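Local coordinates for protein probable transcriptional regulator (Rhodococcus jostii, PDB 3ON2) that probably binds regulatory DNA as a TetR-family transcription factor, its helical C-terminal domain holding a pocket occupied in the crystal by a polyether molecule, at residues L59-A64 with G119-V124; S66-L71 with L110-K115; R70-L75 with H129-L134; L134-V139 with R155-A160. All blocks are in the same frame, centred on the assembly; numbering follows the deposited sequence.

Interaction 1. Residues L59-A64 with G119-V124; sequences LLDALA and GAASQV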
loop_
_atom_site.group_PDB
_atom_site.type_symbol
_atom_site.label_atom_id
_atom_site.label_comp_id
_atom_site.label_asym_id
_atom_site.label_seq_id
_atom_site.Cartn_x
_atom_site.Cartn_y
_atom_site.Cartn_z
ATOM N N LEU A 59 -6.904 13.397 10.603
ATOM C CA LEU A 59 -7.625 12.552 9.645
ATOM C C LEU A 59 -6.720 11.972 8.528
ATOM O O LEU A 59 -6.768 10.747 8.220
ATOM C CB LEU A 59 -8.792 13.328 9.019
ATOM C CG LEU A 59 -9.548 12.568 7.923
ATOM C CD1 LEU A 59 -10.258 11.363 8.529
ATOM C CD2 LEU A 59 -10.554 13.509 7.252
ATOM N N LEU A 60 -5.896 12.834 7.930
ATOM C CA LEU A 60 -5.038 12.396 6.814
ATOM C C LEU A 60 -3.988 11.397 7.285
ATOM O O LEU A 60 -3.696 10.421 6.573
ATOM C CB LEU A 60 -4.356 13.570 6.109
ATOM C CG LEU A 60 -5.240 14.663 5.535
ATOM C CD1 LEU A 60 -4.406 15.830 5.044
ATOM C CD2 LEU A 60 -6.127 14.083 4.405
ATOM N N ASP A 61 -3.420 11.656 8.472
ATOM C CA ASP A 61 -2.438 10.760 9.086
ATOM C C ASP A 61 -3.078 9.380 9.335
ATOM O O ASP A 61 -2.439 8.356 9.098
ATOM C CB ASP A 61 -1.926 11.334 10.416
ATOM C CG ASP A 61 -0.994 12.561 10.243
ATOM O OD1 ASP A 61 -0.603 12.912 9.093
ATOM O OD2 ASP A 61 -0.630 13.163 11.289
ATOM N N ALA A 62 -4.326 9.374 9.820
ATOM C CA ALA A 62 -5.086 8.143 10.066
ATOM C C ALA A 62 -5.359 7.355 8.782
ATOM O O ALA A 62 -5.202 6.139 8.778
ATOM C CB ALA A 62 -6.397 8.436 10.809
ATOM N N LEU A 63 -5.746 8.045 7.708
ATOM C CA LEU A 63 -5.948 7.417 6.393
ATOM C C LEU A 63 -4.667 6.809 5.843
ATOM O O LEU A 63 -4.646 5.661 5.376
ATOM C CB LEU A 63 -6.443 8.464 5.392
ATOM C CG LEU A 63 -7.931 8.783 5.440
ATOM C CD1 LEU A 63 -8.236 10.070 4.642
ATOM C CD2 LEU A 63 -8.718 7.596 4.880
ATOM N N ALA A 64 -3.588 7.581 5.945
ATOM C CA ALA A 64 -2.265 7.137 5.494
ATOM C C ALA A 64 -1.798 5.916 6.297
ATOM O O ALA A 64 -1.321 4.934 5.722
ATOM C CB ALA A 64 -1.266 8.280 5.613
ATOM N N GLY A 119 7.993 16.550 8.765
ATOM C CA GLY A 119 7.297 16.371 10.047
ATOM C C GLY A 119 6.247 15.267 10.068
ATOM O O GLY A 119 5.347 15.279 10.916
ATOM N N ALA A 120 6.370 14.297 9.155
ATOM C CA ALA A 120 5.405 13.199 9.034
ATOM C C ALA A 120 5.212 12.486 10.371
ATOM O O ALA A 120 6.169 12.299 11.117
ATOM C CB ALA A 120 5.866 12.213 7.964
ATOM N N ALA A 121 3.982 12.095 10.690
ATOM C CA ALA A 121 3.747 11.439 11.976
ATOM C C ALA A 121 4.458 10.080 12.071
ATOM O O ALA A 121 4.480 9.293 11.116
ATOM C CB ALA A 121 2.243 11.314 12.277
ATOM N N SER A 122 5.055 9.831 13.232
ATOM C CA SER A 122 5.794 8.591 13.494
ATOM C C SER A 122 4.973 7.311 13.247
ATOM O O SER A 122 5.512 6.316 12.759
ATOM C CB SER A 122 6.335 8.592 14.924
ATOM O OG SER A 122 5.285 8.831 15.854
ATOM N N GLN A 123 3.675 7.328 13.563
ATOM C CA GLN A 123 2.873 6.119 13.349
ATOM C C GLN A 123 2.702 5.818 11.856
ATOM O O GLN A 123 2.654 4.646 11.465
ATOM C CB GLN A 123 1.527 6.148 14.082
ATOM C CG GLN A 123 0.464 7.060 13.486
ATOM C CD GLN A 123 0.586 8.516 13.933
ATOM O OE1 GLN A 123 1.564 8.919 14.595
ATOM N NE2 GLN A 123 -0.425 9.320 13.578
ATOM N N VAL A 124 2.640 6.873 11.031
ATOM C CA VAL A 124 2.630 6.701 9.572
ATOM C C VAL A 124 3.984 6.147 9.108
ATOM O O VAL A 124 4.036 5.152 8.353
ATOM C CB VAL A 124 2.289 8.003 8.811
ATOM C CG1 VAL A 124 2.389 7.784 7.299
ATOM C CG2 VAL A 124 0.863 8.505 9.195
HETATM O O HOH W 1 2.010 12.372 8.805
#
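D61 and V124 meet where helix 56-81 passes the start of helix 122-144. The aspartate's first torsion sets CG beside the backbone N and anti to the carbonyl carbon (chi1 -72°), which carries the carboxylate out toward the turn at A121. There its two oxygens do different work. OD2 lies 3.6 Å from A121 CB, while OD1 takes a hydrogen bond from a water, which in turn accepts one from A121 N at 2.7 Å. OD1 is also hydrogen-bonded to Q57 NE2 and N114 ND2, so an acidic side chain suits a spot where several donors converge. In TetR-family proteins the long helix following the helix-turn-helix enters the C-terminal domain, and here residues 59-64 of that helix meet the turn leading into helix 122-144, with A121 as its N-cap residue. Alanine lets the turn come close. Nearer the core, V124 splits its two methyls: CG1, anti to the backbone N (chi1 176°), faces A64 CB at 4.1 Å, and CG2 reaches D61 O at 3.3 Å. The small A64 leaves room for that branched side chain. Q123 brings NE2 to 4.0 Å from D61 CB.

Interaction 2. Residues S66-L71 with L110-K115; sequences SGFLRL and LMYGNK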
loop_
_atom_site.group_PDB
_atom_site.type_symbol
_atom_site.label_atom_id
_atom_site.label_comp_id
_atom_site.label_asym_id
_atom_site.label_seq_id
_atom_site.Cartn_x
_atom_site.Cartn_y
_atom_site.Cartn_z
ATOM N N SER A 66 -3.657 3.756 8.040
ATOM C CA SER A 66 -4.559 2.681 7.668
ATOM C C SER A 66 -4.221 2.074 6.295
ATOM O O SER A 66 -4.344 0.848 6.104
ATOM C CB SER A 66 -5.988 3.208 7.634
ATOM O OG SER A 66 -6.851 2.193 7.166
ATOM N N GLY A 67 -3.837 2.930 5.351
ATOM C CA GLY A 67 -3.405 2.485 4.033
ATOM C C GLY A 67 -2.195 1.561 4.068
ATOM O O GLY A 67 -2.179 0.515 3.430
ATOM N N PHE A 68 -1.172 1.946 4.818
ATOM C CA PHE A 68 -0.010 1.093 4.973
ATOM C C PHE A 68 -0.346 -0.195 5.690
ATOM O O PHE A 68 0.083 -1.267 5.262
ATOM C CB PHE A 68 1.142 1.822 5.667
ATOM C CG PHE A 68 1.892 2.737 4.761
ATOM C CD1 PHE A 68 2.683 2.223 3.724
ATOM C CD2 PHE A 68 1.792 4.115 4.931
ATOM C CE1 PHE A 68 3.371 3.066 2.888
ATOM C CE2 PHE A 68 2.465 4.982 4.098
ATOM C CZ PHE A 68 3.264 4.468 3.079
ATOM N N LEU A 69 -1.134 -0.107 6.764
ATOM C CA LEU A 69 -1.524 -1.322 7.507
ATOM C C LEU A 69 -2.206 -2.325 6.578
ATOM O O LEU A 69 -1.903 -3.542 6.594
ATOM C CB LEU A 69 -2.432 -0.957 8.689
ATOM C CG LEU A 69 -1.679 -0.267 9.832
ATOM C CD1 LEU A 69 -2.656 0.161 10.924
ATOM C CD2 LEU A 69 -0.586 -1.156 10.425
ATOM N N ARG A 70 -3.095 -1.812 5.736
ATOM C CA ARG A 70 -3.825 -2.631 4.770
ATOM C C ARG A 70 -2.944 -3.159 3.646
ATOM O O ARG A 70 -3.151 -4.287 3.176
ATOM C CB ARG A 70 -5.030 -1.871 4.211
ATOM C CG ARG A 70 -6.138 -1.707 5.250
ATOM C CD ARG A 70 -7.342 -1.093 4.599
ATOM N NE ARG A 70 -7.241 0.341 4.642
ATOM C CZ ARG A 70 -7.807 1.152 3.758
ATOM N NH1 ARG A 70 -8.476 0.656 2.709
ATOM N NH2 ARG A 70 -7.670 2.460 3.911
ATOM N N LEU A 71 -1.967 -2.361 3.218
ATOM C CA LEU A 71 -1.012 -2.832 2.210
ATOM C C LEU A 71 -0.166 -3.974 2.768
ATOM O O LEU A 71 0.042 -4.990 2.091
ATOM C CB LEU A 71 -0.102 -1.693 1.710
ATOM C CG LEU A 71 1.092 -2.093 0.814
ATOM C CD1 LEU A 71 0.655 -2.835 -0.499
ATOM C CD2 LEU A 71 1.911 -0.851 0.480
ATOM N N LEU A 110 -1.798 9.412 -1.302
ATOM C CA LEU A 110 -1.833 10.017 0.026
ATOM C C LEU A 110 -0.816 9.354 0.974
ATOM O O LEU A 110 -0.076 10.041 1.685
ATOM C CB LEU A 110 -3.254 9.999 0.614
ATOM C CG LEU A 110 -3.415 10.509 2.062
ATOM C CD1 LEU A 110 -3.062 11.992 2.219
ATOM C CD2 LEU A 110 -4.853 10.276 2.544
HETATM N N MSE A 111 -0.787 8.024 0.977
HETATM C CA MSE A 111 0.130 7.247 1.806
HETATM C C MSE A 111 1.565 7.714 1.614
HETATM O O MSE A 111 2.226 8.064 2.582
HETATM C CB MSE A 111 0.036 5.768 1.455
HETATM C CG MSE A 111 -1.196 5.096 2.024
HETATM SE SE MSE A 111 -1.592 3.431 1.090
HETATM C CE MSE A 111 0.035 2.355 1.389
ATOM N N TYR A 112 2.025 7.735 0.361
ATOM C CA TYR A 112 3.392 8.136 0.045
ATOM C C TYR A 112 3.683 9.629 0.255
ATOM O O TYR A 112 4.754 9.975 0.731
ATOM C CB TYR A 112 3.763 7.691 -1.375
ATOM C CG TYR A 112 3.766 6.188 -1.562
ATOM C CD1 TYR A 112 4.026 5.344 -0.508
ATOM C CD2 TYR A 112 3.526 5.620 -2.807
ATOM C CE1 TYR A 112 4.039 3.973 -0.683
ATOM C CE2 TYR A 112 3.547 4.265 -2.991
ATOM C CZ TYR A 112 3.790 3.436 -1.922
ATOM O OH TYR A 112 3.805 2.065 -2.090
ATOM N N GLY A 113 2.724 10.490 -0.072
ATOM C CA GLY A 113 2.870 11.936 0.092
ATOM C C GLY A 113 2.945 12.309 1.562
ATOM O O GLY A 113 3.706 13.191 1.947
ATOM N N ASN A 114 2.157 11.619 2.377
ATOM C CA ASN A 114 2.045 11.918 3.795
ATOM C C ASN A 114 3.302 11.424 4.502
ATOM O O ASN A 114 3.939 12.178 5.247
ATOM C CB ASN A 114 0.767 11.283 4.374
ATOM C CG ASN A 114 0.608 11.526 5.859
ATOM O OD1 ASN A 114 1.263 10.889 6.670
ATOM N ND2 ASN A 114 -0.275 12.445 6.219
ATOM N N LYS A 115 3.660 10.164 4.231
ATOM C CA LYS A 115 4.821 9.508 4.831
ATOM C C LYS A 115 6.117 10.291 4.659
ATOM O O LYS A 115 6.967 10.278 5.561
ATOM C CB LYS A 115 5.015 8.102 4.268
ATOM C CG LYS A 115 6.089 7.300 4.992
ATOM C CD LYS A 115 6.300 5.928 4.368
ATOM C CE LYS A 115 7.454 5.183 5.016
ATOM N NZ LYS A 115 8.724 5.922 4.807
#
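F68 swings CG beside its backbone N, anti to the carbonyl carbon (chi1 -78°), and so sends its ring across to residues 110-115 of helix 105-115, where M111, a selenomethionine, adopts the same first torsion and then bends at chi3 (60°) to lay its methyl over the ring. CE sits above one face, displaced toward the rim, 3.5 Å from F68 CD1 in a CH-pi contact. SE stands farther off above the same ring, 5.0 Å from its centroid, a Met-aromatic contact. Glycine suits position 67, because M111 SE lies 3.6 Å from G67 CA and a CB there would run into it. L71 CD2 also packs on M111 CE, at 3.8 Å. The contact lies in the helical C-terminal part of a TetR-like fold, where F68, L71, Y112 and K115 line a pocket that holds a polyether, probably from the crystallisation liquor; the axes of the two segments cross at -121°, 10.0 Å apart. Y112 meets F68 rim to rim, CE1 to CE1 at 3.7 Å, and its hydroxyl is hydrogen-bonded to Y97. The aliphatic chain of K115 crosses the F68 side chain at about a right angle, with CD 3.6 Å from F68 CZ. Replacing F68 by an alanine removes the ring, which would probably leave the M111 methyl less fixed in its rotation and open a gap beside Y112 and K115.

Interaction 3. Residues R70-L75 with H129-L134; sequences RLTAAL and HASMDL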
loop_
_atom_site.group_PDB
_atom_site.type_symbol
_atom_site.label_atom_id
_atom_site.label_comp_id
_atom_site.label_asym_id
_atom_site.label_seq_id
_atom_site.Cartn_x
_atom_site.Cartn_y
_atom_site.Cartn_z
ATOM N N ARG A 70 -3.095 -1.812 5.736
ATOM C CA ARG A 70 -3.825 -2.631 4.770
ATOM C C ARG A 70 -2.944 -3.159 3.646
ATOM O O ARG A 70 -3.151 -4.287 3.176
ATOM C CB ARG A 70 -5.030 -1.871 4.211
ATOM C CG ARG A 70 -6.138 -1.707 5.250
ATOM C CD ARG A 70 -7.342 -1.093 4.599
ATOM N NE ARG A 70 -7.241 0.341 4.642
ATOM C CZ ARG A 70 -7.807 1.152 3.758
ATOM N NH1 ARG A 70 -8.476 0.656 2.709
ATOM N NH2 ARG A 70 -7.670 2.460 3.911
ATOM N N LEU A 71 -1.967 -2.361 3.218
ATOM C CA LEU A 71 -1.012 -2.832 2.210
ATOM C C LEU A 71 -0.166 -3.974 2.768
ATOM O O LEU A 71 0.042 -4.990 2.091
ATOM C CB LEU A 71 -0.102 -1.693 1.710
ATOM C CG LEU A 71 1.092 -2.093 0.814
ATOM C CD1 LEU A 71 0.655 -2.835 -0.499
ATOM C CD2 LEU A 71 1.911 -0.851 0.480
ATOM N N THR A 72 0.326 -3.808 3.997
ATOM C CA THR A 72 1.052 -4.894 4.653
ATOM C C THR A 72 0.180 -6.164 4.762
ATOM O O THR A 72 0.621 -7.259 4.421
ATOM C CB THR A 72 1.578 -4.475 6.050
ATOM O OG1 THR A 72 2.485 -3.380 5.902
ATOM C CG2 THR A 72 2.305 -5.650 6.739
ATOM N N ALA A 73 -1.058 -6.010 5.228
ATOM C CA ALA A 73 -2.009 -7.112 5.289
ATOM C C ALA A 73 -2.148 -7.837 3.930
ATOM O O ALA A 73 -2.085 -9.065 3.878
ATOM C CB ALA A 73 -3.390 -6.608 5.805
ATOM N N ALA A 74 -2.271 -7.079 2.837
ATOM C CA ALA A 74 -2.403 -7.629 1.493
ATOM C C ALA A 74 -1.165 -8.396 1.036
ATOM O O ALA A 74 -1.276 -9.469 0.420
ATOM C CB ALA A 74 -2.721 -6.501 0.482
ATOM N N LEU A 75 0.010 -7.855 1.322
ATOM C CA LEU A 75 1.257 -8.571 0.993
ATOM C C LEU A 75 1.368 -9.884 1.808
ATOM O O LEU A 75 1.732 -10.929 1.273
ATOM C CB LEU A 75 2.475 -7.660 1.230
ATOM C CG LEU A 75 2.526 -6.384 0.408
ATOM C CD1 LEU A 75 3.723 -5.480 0.814
ATOM C CD2 LEU A 75 2.530 -6.717 -1.116
ATOM N N HIS A 129 7.275 1.583 7.019
ATOM C CA HIS A 129 8.459 0.738 7.176
ATOM C C HIS A 129 8.113 -0.743 7.348
ATOM O O HIS A 129 8.893 -1.605 6.947
ATOM C CB HIS A 129 9.353 1.251 8.314
ATOM C CG HIS A 129 10.026 2.551 8.000
ATOM N ND1 HIS A 129 11.113 3.021 8.708
ATOM C CD2 HIS A 129 9.783 3.466 7.031
ATOM C CE1 HIS A 129 11.494 4.182 8.206
ATOM N NE2 HIS A 129 10.706 4.472 7.184
ATOM N N ALA A 130 6.941 -1.039 7.908
ATOM C CA ALA A 130 6.499 -2.442 8.051
ATOM C C ALA A 130 6.266 -3.178 6.729
ATOM O O ALA A 130 6.632 -4.353 6.601
ATOM C CB ALA A 130 5.233 -2.529 8.946
ATOM N N SER A 131 5.648 -2.490 5.760
ATOM C CA SER A 131 5.409 -3.055 4.433
ATOM C C SER A 131 6.768 -3.414 3.814
ATOM O O SER A 131 6.955 -4.505 3.256
ATOM C CB SER A 131 4.605 -2.055 3.547
ATOM O OG SER A 131 3.442 -1.464 4.206
HETATM N N MSE A 132 7.732 -2.508 3.935
HETATM C CA MSE A 132 9.054 -2.735 3.362
HETATM C C MSE A 132 9.821 -3.842 4.082
HETATM O O MSE A 132 10.440 -4.675 3.428
HETATM C CB MSE A 132 9.881 -1.435 3.304
HETATM C CG MSE A 132 11.317 -1.625 2.722
HETATM SE SE MSE A 132 11.381 -2.228 0.843
HETATM C CE MSE A 132 10.719 -0.591 0.016
ATOM N N ASP A 133 9.766 -3.851 5.424
ATOM C CA ASP A 133 10.384 -4.908 6.265
ATOM C C ASP A 133 9.952 -6.312 5.871
ATOM O O ASP A 133 10.784 -7.222 5.771
ATOM C CB ASP A 133 10.062 -4.681 7.759
ATOM C CG ASP A 133 10.848 -3.536 8.370
ATOM O OD1 ASP A 133 11.728 -2.956 7.690
ATOM O OD2 ASP A 133 10.570 -3.204 9.552
ATOM N N LEU A 134 8.647 -6.473 5.643
ATOM C CA LEU A 134 8.065 -7.715 5.120
ATOM C C LEU A 134 8.818 -8.197 3.870
ATOM O O LEU A 134 9.288 -9.335 3.803
ATOM C CB LEU A 134 6.583 -7.484 4.796
ATOM C CG LEU A 134 5.675 -8.654 4.410
ATOM C CD1 LEU A 134 5.941 -9.094 2.981
ATOM C CD2 LEU A 134 5.862 -9.812 5.381
#
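T72 OG1 and S131 OG lie 2.7 Å apart, a hydrogen bond between two hydroxyls in which either could be the donor. Both oxygens stand beside their own backbone N, anti to the carbonyl carbon (chi1 -61° in T72, -47° in S131), and this turns them into the seam between the helices. T72 OG1 has a second, weak bond to F68 O one turn earlier in its helix. Small hydroxyl residues suit this position: they let the backbones close in, T72 CA and S131 CA being only 4.7 Å apart, and the buried serine hydroxyl finds a partner in the threonine. A130 CB, too short to interfere, flanks T72 OG1 at 4.2 Å. One turn further on, where the side chains are longer, leucines make the contact: L75 CB meets L134 CD1 at 4.1 Å in the conformer modelled here. L75 CD1 also comes to 4.2 Å from the carbonyl oxygen of S131. L71, L75, S131 and M132 belong to the polyether pocket of the C-terminal domain. The two segments run nearly parallel, at 18°, with axes 8.9 Å apart; helix 86-103 lies against L71, L75 and L134 through Y97, F100 and L93, while helix 153-172 touches M132 through A157 and F161.

Interaction 4. Residues L134-V139 with R155-A160; sequences LTVRIV and RIALVA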
loop_
_atom_site.group_PDB
_atom_site.type_symbol
_atom_site.label_atom_id
_atom_site.label_comp_id
_atom_site.label_asym_id
_atom_site.label_seq_id
_atom_site.Cartn_x
_atom_site.Cartn_y
_atom_site.Cartn_z
ATOM N N LEU A 134 8.647 -6.473 5.643
ATOM C CA LEU A 134 8.065 -7.715 5.120
ATOM C C LEU A 134 8.818 -8.197 3.870
ATOM O O LEU A 134 9.288 -9.335 3.803
ATOM C CB LEU A 134 6.583 -7.484 4.796
ATOM C CG LEU A 134 5.675 -8.654 4.410
ATOM C CD1 LEU A 134 5.941 -9.094 2.981
ATOM C CD2 LEU A 134 5.862 -9.812 5.381
ATOM N N THR A 135 8.951 -7.307 2.894
ATOM C CA THR A 135 9.652 -7.614 1.654
ATOM C C THR A 135 11.112 -7.981 1.898
ATOM O O THR A 135 11.610 -8.953 1.335
ATOM C CB THR A 135 9.587 -6.406 0.707
ATOM O OG1 THR A 135 8.223 -5.999 0.570
ATOM C CG2 THR A 135 10.166 -6.739 -0.651
ATOM N N VAL A 136 11.792 -7.182 2.722
ATOM C CA VAL A 136 13.223 -7.387 3.046
ATOM C C VAL A 136 13.421 -8.779 3.694
ATOM O O VAL A 136 14.382 -9.480 3.381
ATOM C CB VAL A 136 13.809 -6.235 3.931
ATOM C CG1 VAL A 136 15.254 -6.560 4.443
ATOM C CG2 VAL A 136 13.811 -4.908 3.173
ATOM N N ARG A 137 12.487 -9.175 4.566
ATOM C CA ARG A 137 12.523 -10.488 5.252
ATOM C C ARG A 137 12.384 -11.649 4.266
ATOM O O ARG A 137 13.143 -12.601 4.349
ATOM C CB ARG A 137 11.490 -10.552 6.396
ATOM C CG ARG A 137 10.773 -11.905 6.614
ATOM C CD ARG A 137 9.875 -11.975 7.889
ATOM N NE ARG A 137 8.885 -10.888 8.052
ATOM C CZ ARG A 137 9.159 -9.683 8.569
ATOM N NH1 ARG A 137 10.404 -9.391 8.949
ATOM N NH2 ARG A 137 8.205 -8.757 8.696
ATOM N N ILE A 138 11.464 -11.528 3.304
ATOM C CA ILE A 138 11.261 -12.513 2.236
ATOM C C ILE A 138 12.512 -12.662 1.352
ATOM O O ILE A 138 12.855 -13.777 0.952
ATOM C CB ILE A 138 10.072 -12.101 1.318
ATOM C CG1 ILE A 138 8.757 -11.944 2.114
ATOM C CG2 ILE A 138 9.916 -13.055 0.147
ATOM C CD1 ILE A 138 8.010 -13.228 2.402
ATOM N N VAL A 139 13.163 -11.541 1.028
ATOM C CA VAL A 139 14.446 -11.554 0.281
ATOM C C VAL A 139 15.543 -12.233 1.129
ATOM O O VAL A 139 16.261 -13.094 0.628
ATOM C CB VAL A 139 14.890 -10.107 -0.143
ATOM C CG1 VAL A 139 16.331 -10.077 -0.702
ATOM C CG2 VAL A 139 13.882 -9.464 -1.140
ATOM N N ARG A 155 18.645 -3.262 -0.499
ATOM C CA ARG A 155 18.815 -2.746 -1.866
ATOM C C ARG A 155 18.057 -3.612 -2.889
ATOM O O ARG A 155 17.472 -3.072 -3.857
ATOM C CB ARG A 155 20.300 -2.634 -2.272
ATOM C CG ARG A 155 21.070 -1.530 -1.550
ATOM C CD ARG A 155 20.447 -0.147 -1.781
ATOM N NE ARG A 155 21.031 0.822 -0.846
ATOM C CZ ARG A 155 22.128 1.529 -1.084
ATOM N NH1 ARG A 155 22.765 1.404 -2.252
ATOM N NH2 ARG A 155 22.581 2.380 -0.167
ATOM N N ILE A 156 18.077 -4.934 -2.676
ATOM C CA ILE A 156 17.352 -5.879 -3.538
ATOM C C ILE A 156 15.859 -5.573 -3.447
ATOM O O ILE A 156 15.169 -5.423 -4.469
ATOM C CB ILE A 156 17.663 -7.348 -3.167
ATOM C CG1 ILE A 156 19.134 -7.671 -3.484
ATOM C CG2 ILE A 156 16.727 -8.333 -3.913
ATOM C CD1 ILE A 156 19.630 -9.077 -2.925
ATOM N N ALA A 157 15.367 -5.454 -2.223
ATOM C CA ALA A 157 13.969 -5.118 -1.996
ATOM C C ALA A 157 13.602 -3.769 -2.624
ATOM O O ALA A 157 12.505 -3.618 -3.172
ATOM C CB ALA A 157 13.672 -5.132 -0.500
ATOM N N LEU A 158 14.515 -2.801 -2.543
ATOM C CA LEU A 158 14.306 -1.473 -3.087
ATOM C C LEU A 158 14.208 -1.489 -4.623
ATOM O O LEU A 158 13.358 -0.790 -5.208
ATOM C CB LEU A 158 15.411 -0.511 -2.610
ATOM C CG LEU A 158 15.180 0.972 -2.931
ATOM C CD1 LEU A 158 13.853 1.431 -2.359
ATOM C CD2 LEU A 158 16.352 1.836 -2.430
ATOM N N VAL A 159 15.049 -2.294 -5.275
ATOM C CA VAL A 159 14.962 -2.427 -6.728
ATOM C C VAL A 159 13.614 -3.049 -7.106
ATOM O O VAL A 159 12.959 -2.585 -8.050
ATOM C CB VAL A 159 16.149 -3.213 -7.338
ATOM C CG1 VAL A 159 15.862 -3.586 -8.802
ATOM C CG2 VAL A 159 17.426 -2.360 -7.249
ATOM N N ALA A 160 13.184 -4.058 -6.341
ATOM C CA ALA A 160 11.868 -4.676 -6.574
ATOM C C ALA A 160 10.716 -3.662 -6.428
ATOM O O ALA A 160 9.794 -3.626 -7.258
ATOM C CB ALA A 160 11.652 -5.887 -5.630
#
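I156 and A157 bring helix 153-172 against helix 122-144 in the all-helical C-terminal domain of the TetR type, the axes of the two segments passing 9.0 Å apart and crossing at 118°. Along 155-160 the contact opens at I156. Its CG2 branch, anti to the backbone N, makes the closest contact: CG2 lies 3.7 Å from V139 CG1, and the two side chains meet at a slant. Two beta-branched residues suit this position, because each offers a methyl close to its own helix and needs no long chain to bridge the space. I156 also packs on F192 and L196 of helix 181-196, so this one residue joins three helices. The same helix is touched by A160, which belongs, with T135 and V139, to the polyether pocket. A157 follows I156, the residue whose CA comes nearest the facing helix: its CA is 5.6 Å from that of V136. A small residue suits this close approach; V136 CG2 comes to 3.7 Å from A157 CB, and V139 CG2 touches the same methyl more loosely, at 4.4 Å. M132, one turn before V136, also packs on A157. In the conformer modelled, T135 divides its two branches at this alanine. OG1 stands beside the backbone N (chi1 -52°), where it forms a weak hydrogen bond to S131 O within its own helix, and this leaves the methyl for the apolar seam, with T135 CG2 3.9 Å from A157 CB.

How the interactions relate
From the N terminus, the chain passes the predicted helix-turn-helix and enters helix 56-81, from which interactions 1, 2 and 3 start in turn. Interaction 2 closes first, on helix 105-115, and is nested inside the longer loop that interaction 1 closes at the start of helix 122-144; the two touch each other. Interaction 3 joins the same two helices as interaction 1 but crosses it in chain order, and it shares R70 and L71 with interaction 2. Interaction 4 follows in series, sharing L134 with interaction 3 and carrying the packing on to helix 153-172. The first three tie the helix that follows the predicted DNA-binding motif to the helices of the C-terminal part; the fourth joins two helices within it.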